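B-agarase (Saccharophagus degradans, PDB 4BQ2) hydrolyses beta-1,4 linkages of agarose as a family 50 glycoside hydrolase, acting as an exo-beta-agarase in a marine bacterium. Local coordinates at residues 453-458 / 576-581; 461-466 / 583-588. All coordinates share one frame; numbering follows the deposited sequence.

Interaction 1: residues 453-458 / 576-581; sequences AMPDVF and SAYADQ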
ATOM      1  N   ALA A 453     -10.384 -11.503   7.930  1.00 21.10           N
ATOM      2  CA  ALA A 453     -11.830 -11.679   7.787  1.00 21.34           C
ATOM      3  C   ALA A 453     -12.581 -10.407   8.201  1.00 19.34           C
ATOM      4  O   ALA A 453     -12.087  -9.613   9.021  1.00 17.70           O
ATOM      5  CB  ALA A 453     -12.299 -12.854   8.636  1.00 21.99           C
ATOM      6  N   MET A 454     -13.785 -10.247   7.668  1.00 18.36           N
ATOM      7  CA  MET A 454     -14.616  -9.065   7.944  1.00 18.53           C
ATOM      8  C   MET A 454     -15.452  -9.272   9.209  1.00 19.75           C
ATOM      9  O   MET A 454     -15.859 -10.413   9.516  1.00 20.60           O
ATOM     10  CB  MET A 454     -15.491  -8.764   6.726  1.00 17.90           C
ATOM     11  CG  MET A 454     -14.690  -8.235   5.551  1.00 17.20           C
ATOM     12  SD  MET A 454     -13.955  -6.602   5.883  1.00 19.14           S
ATOM     13  CE  MET A 454     -15.414  -5.566   5.692  1.00 17.12           C
ATOM     14  N   PRO A 455     -15.698  -8.182   9.966  1.00 19.09           N
ATOM     15  CA  PRO A 455     -16.410  -8.315  11.208  1.00 19.98           C
ATOM     16  C   PRO A 455     -17.903  -8.498  10.995  1.00 19.89           C
ATOM     17  O   PRO A 455     -18.459  -7.939  10.051  1.00 20.31           O
ATOM     18  CB  PRO A 455     -16.156  -6.955  11.906  1.00 20.09           C
ATOM     19  CG  PRO A 455     -15.985  -5.983  10.763  1.00 18.62           C
ATOM     20  CD  PRO A 455     -15.220  -6.799   9.740  1.00 19.38           C
ATOM     21  N   ASP A 456     -18.538  -9.270  11.863  1.00 18.52           N
ATOM     22  CA  ASP A 456     -20.009  -9.282  11.894  1.00 19.86           C
ATOM     23  C   ASP A 456     -20.457  -8.120  12.747  1.00 18.06           C
ATOM     24  O   ASP A 456     -20.493  -8.215  13.964  1.00 18.40           O
ATOM     25  CB  ASP A 456     -20.595 -10.586  12.462  1.00 19.04           C
ATOM     26  CG  ASP A 456     -22.102 -10.655  12.263  1.00 21.12           C
ATOM     27  OD1 ASP A 456     -22.732  -9.576  12.342  1.00 20.82           O
ATOM     28  OD2 ASP A 456     -22.654 -11.755  11.980  1.00 20.27           O
ATOM     29  N   VAL A 457     -20.790  -7.020  12.086  1.00 17.73           N
ATOM     30  CA  VAL A 457     -21.030  -5.749  12.736  1.00 18.08           C
ATOM     31  C   VAL A 457     -22.370  -5.712  13.446  1.00 19.88           C
ATOM     32  O   VAL A 457     -22.675  -4.734  14.123  1.00 18.66           O
ATOM     33  CB  VAL A 457     -20.937  -4.603  11.716  1.00 17.63           C
ATOM     34  CG1 VAL A 457     -19.509  -4.502  11.190  1.00 16.57           C
ATOM     35  CG2 VAL A 457     -21.910  -4.832  10.535  1.00 17.52           C
ATOM     36  N   PHE A 458     -23.182  -6.760  13.257  1.00 19.33           N
ATOM     37  CA  PHE A 458     -24.448  -6.893  13.995  1.00 19.70           C
ATOM     38  C   PHE A 458     -24.305  -7.724  15.288  1.00 19.75           C
ATOM     39  O   PHE A 458     -25.218  -7.766  16.115  1.00 18.39           O
ATOM     40  CB  PHE A 458     -25.533  -7.477  13.064  1.00 20.43           C
ATOM     41  CG  PHE A 458     -26.035  -6.493  12.035  1.00 21.04           C
ATOM     42  CD1 PHE A 458     -27.071  -5.605  12.350  1.00 22.04           C
ATOM     43  CD2 PHE A 458     -25.495  -6.453  10.773  1.00 20.93           C
ATOM     44  CE1 PHE A 458     -27.539  -4.686  11.407  1.00 22.71           C
ATOM     45  CE2 PHE A 458     -25.950  -5.541   9.841  1.00 20.84           C
ATOM     46  CZ  PHE A 458     -26.974  -4.661  10.158  1.00 21.20           C
ATOM     47  N   SER A 576     -25.231  -2.061   1.546  1.00 19.34           N
ATOM     48  CA  SER A 576     -25.476  -0.788   2.167  1.00 19.11           C
ATOM     49  C   SER A 576     -25.763  -0.974   3.619  1.00 19.86           C
ATOM     50  O   SER A 576     -25.203  -0.265   4.446  1.00 20.36           O
ATOM     51  CB  SER A 576     -26.626  -0.020   1.496  1.00 18.58           C
ATOM     52  OG  SER A 576     -26.199   0.526   0.258  1.00 21.29           O
ATOM     53  N   ALA A 577     -26.625  -1.935   3.946  1.00 19.16           N
ATOM     54  CA  ALA A 577     -27.008  -2.126   5.334  1.00 18.68           C
ATOM     55  C   ALA A 577     -25.834  -2.595   6.199  1.00 19.49           C
ATOM     56  O   ALA A 577     -25.659  -2.122   7.343  1.00 18.87           O
ATOM     57  CB  ALA A 577     -28.199  -3.074   5.432  1.00 18.25           C
ATOM     58  N   TYR A 578     -25.020  -3.496   5.648  1.00 19.13           N
ATOM     59  CA  TYR A 578     -23.803  -3.964   6.314  1.00 18.81           C
ATOM     60  C   TYR A 578     -22.842  -2.779   6.605  1.00 19.42           C
ATOM     61  O   TYR A 578     -22.400  -2.574   7.751  1.00 18.82           O
ATOM     62  CB  TYR A 578     -23.089  -5.030   5.451  1.00 19.57           C
ATOM     63  CG  TYR A 578     -21.748  -5.479   6.055  1.00 19.98           C
ATOM     64  CD1 TYR A 578     -21.704  -6.435   7.086  1.00 19.39           C
ATOM     65  CD2 TYR A 578     -20.544  -4.912   5.640  1.00 18.44           C
ATOM     66  CE1 TYR A 578     -20.484  -6.824   7.670  1.00 17.71           C
ATOM     67  CE2 TYR A 578     -19.325  -5.309   6.213  1.00 17.47           C
ATOM     68  CZ  TYR A 578     -19.302  -6.252   7.237  1.00 17.40           C
ATOM     69  OH  TYR A 578     -18.088  -6.670   7.813  1.00 15.95           O
ATOM     70  N   ALA A 579     -22.508  -2.027   5.563  1.00 17.62           N
ATOM     71  CA  ALA A 579     -21.642  -0.856   5.714  1.00 18.41           C
ATOM     72  C   ALA A 579     -22.225   0.246   6.632  1.00 18.53           C
ATOM     73  O   ALA A 579     -21.492   0.817   7.452  1.00 18.48           O
ATOM     74  CB  ALA A 579     -21.244  -0.300   4.363  1.00 17.10           C
ATOM     75  N   ASP A 580     -23.523   0.537   6.518  1.00 17.62           N
ATOM     76  CA  ASP A 580     -24.161   1.457   7.477  1.00 18.58           C
ATOM     77  C   ASP A 580     -23.963   1.044   8.939  1.00 17.99           C
ATOM     78  O   ASP A 580     -23.633   1.883   9.788  1.00 17.04           O
ATOM     79  CB  ASP A 580     -25.660   1.551   7.220  1.00 21.84           C
ATOM     80  CG  ASP A 580     -26.018   2.461   6.056  1.00 27.49           C
ATOM     81  OD1 ASP A 580     -25.181   3.274   5.589  1.00 27.67           O
ATOM     82  OD2 ASP A 580     -27.179   2.368   5.598  1.00 31.97           O
ATOM     83  N   GLN A 581     -24.134  -0.249   9.216  1.00 16.75           N
ATOM     84  CA  GLN A 581     -23.987  -0.762  10.572  1.00 17.39           C
ATOM     85  C   GLN A 581     -22.536  -0.710  11.055  1.00 17.43           C
ATOM     86  O   GLN A 581     -22.284  -0.394  12.251  1.00 16.86           O
ATOM     87  CB  GLN A 581     -24.583  -2.182  10.680  1.00 17.14           C
ATOM     88  CG  GLN A 581     -24.436  -2.841  12.043  1.00 16.95           C
ATOM     89  CD  GLN A 581     -25.258  -2.207  13.175  1.00 19.07           C
ATOM     90  OE1 GLN A 581     -26.153  -1.380  12.952  1.00 18.57           O
ATOM     91  NE2 GLN A 581     -24.960  -2.617  14.405  1.00 19.45           N
TER
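Gln581 and Tyr578, one turn apart on helix 565-593, each donate a side-chain hydrogen bond to a backbone carbonyl of 453-458. The Tyr578 hydroxyl gives its proton to Pro455 O, with 2.6 Å between OH and O; the bond lies in the carbonyl plane, on a lone pair, and the oxygen sits in the plane of the phenol ring at its edge. Gln581 NE2 reaches Val457 O at 3.1 Å along a fairly straight bond (161°). This oxygen lies in the Gln581 amide plane, although NE2 is tilted from the carbonyl plane.

The same glutamine also covers one face of Phe458. Its CG stands over the centre of the ring, 3.6 Å from the centroid, as a CH-pi contact, and the amide is stacked 14° from the ring plane. The bend at chi2 (68°) lays the amide along the CD1-CE1 side of that face while NE2 still reaches the carbonyl. Val457 lies between the two donors: CG2 packs on Gln581 CG at 3.6 Å and on Tyr578 CE1 at 3.8 Å. At the other edge of the phenol, near its plane, Met454 CE touches Tyr578 CE2 at 4.0 Å.

Behind these contacts, Asp456 closes an Asx turn: OD1 accepts from Phe458 N and also bonds Thr520 OG1, tying the turn to helix 519-532. Strand 454-455 pairs antiparallel with 443-444, whose Val444 also touches Tyr578. Within a catalytic module consistent with the (beta/alpha)8 barrel of family 50, helix 519-532 borders Phe458 and Ala577, while helix 611-620 packs on the Ala579 side of helix 565-593.

Interaction 2: residues 461-466 / 583-588; sequences EFKVRA and FKVVHG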
ATOM      1  N   GLU A 461     -20.881  -8.144  20.416  1.00 21.10           N
ATOM      2  CA  GLU A 461     -19.449  -8.164  20.717  1.00 21.92           C
ATOM      3  C   GLU A 461     -18.598  -7.315  19.779  1.00 21.17           C
ATOM      4  O   GLU A 461     -17.542  -6.812  20.214  1.00 20.90           O
ATOM      5  CB  GLU A 461     -18.899  -9.595  20.776  1.00 23.70           C
ATOM      6  CG  GLU A 461     -17.433  -9.709  21.220  1.00 28.63           C
ATOM      7  CD  GLU A 461     -17.210  -9.321  22.685  1.00 33.53           C
ATOM      8  OE1 GLU A 461     -18.213  -9.117  23.429  1.00 32.57           O
ATOM      9  OE2 GLU A 461     -16.025  -9.220  23.096  1.00 33.71           O
ATOM     10  N   PHE A 462     -19.016  -7.149  18.512  1.00 19.03           N
ATOM     11  CA  PHE A 462     -18.321  -6.177  17.674  1.00 17.87           C
ATOM     12  C   PHE A 462     -18.377  -4.767  18.316  1.00 19.15           C
ATOM     13  O   PHE A 462     -17.348  -4.085  18.452  1.00 18.49           O
ATOM     14  CB  PHE A 462     -18.824  -6.155  16.213  1.00 17.43           C
ATOM     15  CG  PHE A 462     -18.144  -5.081  15.372  1.00 17.00           C
ATOM     16  CD1 PHE A 462     -16.805  -5.209  14.996  1.00 16.38           C
ATOM     17  CD2 PHE A 462     -18.825  -3.917  15.018  1.00 16.75           C
ATOM     18  CE1 PHE A 462     -16.169  -4.218  14.255  1.00 16.58           C
ATOM     19  CE2 PHE A 462     -18.189  -2.918  14.264  1.00 15.70           C
ATOM     20  CZ  PHE A 462     -16.864  -3.069  13.894  1.00 15.68           C
ATOM     21  N   LYS A 463     -19.566  -4.338  18.733  1.00 19.23           N
ATOM     22  CA  LYS A 463     -19.687  -3.041  19.394  1.00 18.39           C
ATOM     23  C   LYS A 463     -18.886  -2.970  20.702  1.00 18.20           C
ATOM     24  O   LYS A 463     -18.239  -1.947  21.012  1.00 16.57           O
ATOM     25  CB  LYS A 463     -21.166  -2.706  19.662  1.00 19.66           C
ATOM     26  CG  LYS A 463     -21.359  -1.418  20.473  1.00 20.16           C
ATOM     27  CD  LYS A 463     -22.819  -0.956  20.436  1.00 23.06           C
ATOM     28  CE  LYS A 463     -23.077   0.185  21.401  1.00 26.26           C
ATOM     29  NZ  LYS A 463     -24.486   0.677  21.274  1.00 28.89           N
ATOM     30  N   VAL A 464     -18.928  -4.050  21.484  1.00 18.73           N
ATOM     31  CA  VAL A 464     -18.083  -4.138  22.694  1.00 18.37           C
ATOM     32  C   VAL A 464     -16.605  -3.816  22.361  1.00 18.34           C
ATOM     33  O   VAL A 464     -15.947  -3.015  23.038  1.00 15.62           O
ATOM     34  CB  VAL A 464     -18.233  -5.532  23.389  1.00 20.10           C
ATOM     35  CG1 VAL A 464     -17.278  -5.690  24.585  1.00 21.00           C
ATOM     36  CG2 VAL A 464     -19.674  -5.735  23.840  1.00 19.36           C
ATOM     37  N   ARG A 465     -16.096  -4.421  21.297  1.00 17.00           N
ATOM     38  CA  ARG A 465     -14.708  -4.276  20.959  1.00 16.83           C
ATOM     39  C   ARG A 465     -14.432  -2.895  20.357  1.00 16.17           C
ATOM     40  O   ARG A 465     -13.359  -2.317  20.618  1.00 17.57           O
ATOM     41  CB  ARG A 465     -14.270  -5.436  20.035  1.00 17.87           C
ATOM     42  CG  ARG A 465     -14.151  -6.798  20.745  1.00 18.49           C
ATOM     43  CD  ARG A 465     -13.249  -6.706  21.983  1.00 19.40           C
ATOM     44  NE  ARG A 465     -11.881  -6.416  21.562  1.00 20.15           N
ATOM     45  CZ  ARG A 465     -10.857  -6.154  22.373  1.00 22.89           C
ATOM     46  NH1 ARG A 465     -11.011  -6.108  23.697  1.00 22.16           N
ATOM     47  NH2 ARG A 465      -9.659  -5.933  21.842  1.00 23.95           N
ATOM     48  N   ALA A 466     -15.404  -2.341  19.613  1.00 15.37           N
ATOM     49  CA  ALA A 466     -15.245  -0.993  19.024  1.00 16.55           C
ATOM     50  C   ALA A 466     -15.163   0.020  20.171  1.00 15.71           C
ATOM     51  O   ALA A 466     -14.362   0.928  20.106  1.00 15.11           O
ATOM     52  CB  ALA A 466     -16.395  -0.635  18.082  1.00 15.29           C
ATOM     53  N   PHE A 583     -20.212   1.504  10.069  1.00 16.94           N
ATOM     54  CA  PHE A 583     -19.877   2.915  10.332  1.00 17.98           C
ATOM     55  C   PHE A 583     -20.656   3.543  11.470  1.00 19.56           C
ATOM     56  O   PHE A 583     -20.095   4.361  12.204  1.00 21.06           O
ATOM     57  CB  PHE A 583     -19.963   3.775   9.058  1.00 17.10           C
ATOM     58  CG  PHE A 583     -18.858   3.507   8.094  1.00 17.80           C
ATOM     59  CD1 PHE A 583     -17.556   3.893   8.407  1.00 18.06           C
ATOM     60  CD2 PHE A 583     -19.087   2.804   6.900  1.00 17.38           C
ATOM     61  CE1 PHE A 583     -16.505   3.591   7.555  1.00 16.66           C
ATOM     62  CE2 PHE A 583     -18.030   2.525   6.020  1.00 17.65           C
ATOM     63  CZ  PHE A 583     -16.742   2.933   6.348  1.00 16.55           C
ATOM     64  N   LYS A 584     -21.907   3.107  11.646  1.00 20.59           N
ATOM     65  CA  LYS A 584     -22.751   3.492  12.787  1.00 21.02           C
ATOM     66  C   LYS A 584     -22.076   3.101  14.095  1.00 20.65           C
ATOM     67  O   LYS A 584     -21.893   3.941  15.000  1.00 19.47           O
ATOM     68  CB  LYS A 584     -24.155   2.876  12.709  1.00 21.98           C
ATOM     69  CG  LYS A 584     -25.131   3.440  13.757  1.00 25.55           C
ATOM     70  CD  LYS A 584     -26.509   2.790  13.682  1.00 25.97           C
ATOM     71  CE  LYS A 584     -27.407   3.244  14.825  1.00 29.43           C
ATOM     72  NZ  LYS A 584     -28.475   2.231  15.143  1.00 25.67           N
ATOM     73  N   VAL A 585     -21.670   1.844  14.192  1.00 19.29           N
ATOM     74  CA  VAL A 585     -21.062   1.350  15.431  1.00 18.20           C
ATOM     75  C   VAL A 585     -19.719   2.023  15.700  1.00 17.15           C
ATOM     76  O   VAL A 585     -19.448   2.441  16.835  1.00 14.93           O
ATOM     77  CB  VAL A 585     -20.900  -0.185  15.428  1.00 18.60           C
ATOM     78  CG1 VAL A 585     -20.002  -0.652  16.565  1.00 19.73           C
ATOM     79  CG2 VAL A 585     -22.251  -0.836  15.561  1.00 17.71           C
ATOM     80  N   VAL A 586     -18.889   2.136  14.672  1.00 16.74           N
ATOM     81  CA  VAL A 586     -17.568   2.747  14.881  1.00 16.94           C
ATOM     82  C   VAL A 586     -17.676   4.228  15.234  1.00 16.75           C
ATOM     83  O   VAL A 586     -17.018   4.701  16.192  1.00 15.32           O
ATOM     84  CB  VAL A 586     -16.620   2.534  13.696  1.00 17.18           C
ATOM     85  CG1 VAL A 586     -15.361   3.399  13.830  1.00 16.84           C
ATOM     86  CG2 VAL A 586     -16.208   1.072  13.617  1.00 17.55           C
ATOM     87  N   HIS A 587     -18.501   4.951  14.487  1.00 16.01           N
ATOM     88  CA  HIS A 587     -18.703   6.357  14.781  1.00 18.44           C
ATOM     89  C   HIS A 587     -19.217   6.528  16.213  1.00 19.03           C
ATOM     90  O   HIS A 587     -18.743   7.402  16.937  1.00 18.40           O
ATOM     91  CB  HIS A 587     -19.666   7.013  13.798  1.00 19.76           C
ATOM     92  CG  HIS A 587     -20.064   8.386  14.204  1.00 20.25           C
ATOM     93  ND1 HIS A 587     -21.246   8.655  14.850  1.00 22.08           N
ATOM     94  CD2 HIS A 587     -19.413   9.566  14.092  1.00 21.75           C
ATOM     95  CE1 HIS A 587     -21.315   9.947  15.108  1.00 21.88           C
ATOM     96  NE2 HIS A 587     -20.210  10.520  14.674  1.00 22.70           N
ATOM     97  N   GLY A 588     -20.168   5.683  16.625  1.00 18.01           N
ATOM     98  CA  GLY A 588     -20.742   5.769  17.969  1.00 18.62           C
ATOM     99  C   GLY A 588     -19.696   5.612  19.063  1.00 18.42           C
ATOM    100  O   GLY A 588     -19.718   6.366  20.050  1.00 16.76           O
TER
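Val585 is the projecting side chain of this helix pair. Its CG1 enters a shallow hollow on helix 460-477 made by Phe462, Lys463 and Ala466, meeting Phe462 CE2 at 3.7 Å. The floor is partly backbone, with Lys463 CA 3.7 Å from Val585 CG1. Ala466 CB stands 3.9 Å from that methyl, which thus lies between residues one turn apart, Phe462 and Ala466. With chi1 at 167°, CG1 lies opposite the backbone N and is the branch that enters, while CG2 is turned to the side of Val457.

Phe462 forms one wall. Its ring crosses Val585 obliquely, and CZ reaches on to Val586 CG2 at 4.2 Å, a looser touch. Lys463 borders the hollow on another side: CB lies against the valine methyl, and the extended chain then carries the amine away from the partner helix. The two short helical segments run roughly parallel, 32° apart, with their axes 9.3 Å from each other at closest approach, as neighbouring helices on the outside of a (beta/alpha)8 barrel, the fold expected for this family, commonly do.

Beyond the pair, Phe462 meets Phe441 edge-to-face. Side chains meet across the two segments through carbon alone, so this contact depends on the fit of surfaces and the burial of apolar groups, without directional polar bonds.

In the fold
Helix 565-593 serves both contacts, offering Tyr578 and Gln581 to 453-458 and, further along, Val585 and Val586 to helix 460-477, which follows strand 454-455 in the chain. The contacts lie about 10 Å apart, centre to centre, and adjoin: Phe462 of interaction 2 packs against Pro455, Asp456 and Val457 of interaction 1. Interaction 2 is the more buried, although Lys463 at its border is exposed and the central Val585 partly so; interaction 1 is partly buried, with Phe458, Ala577 and Gln581 partly accessible. Where the chain is loop or short strand, side chains from the helix bond its carbonyls; where helix meets helix, the contact is smaller and wholly apolar.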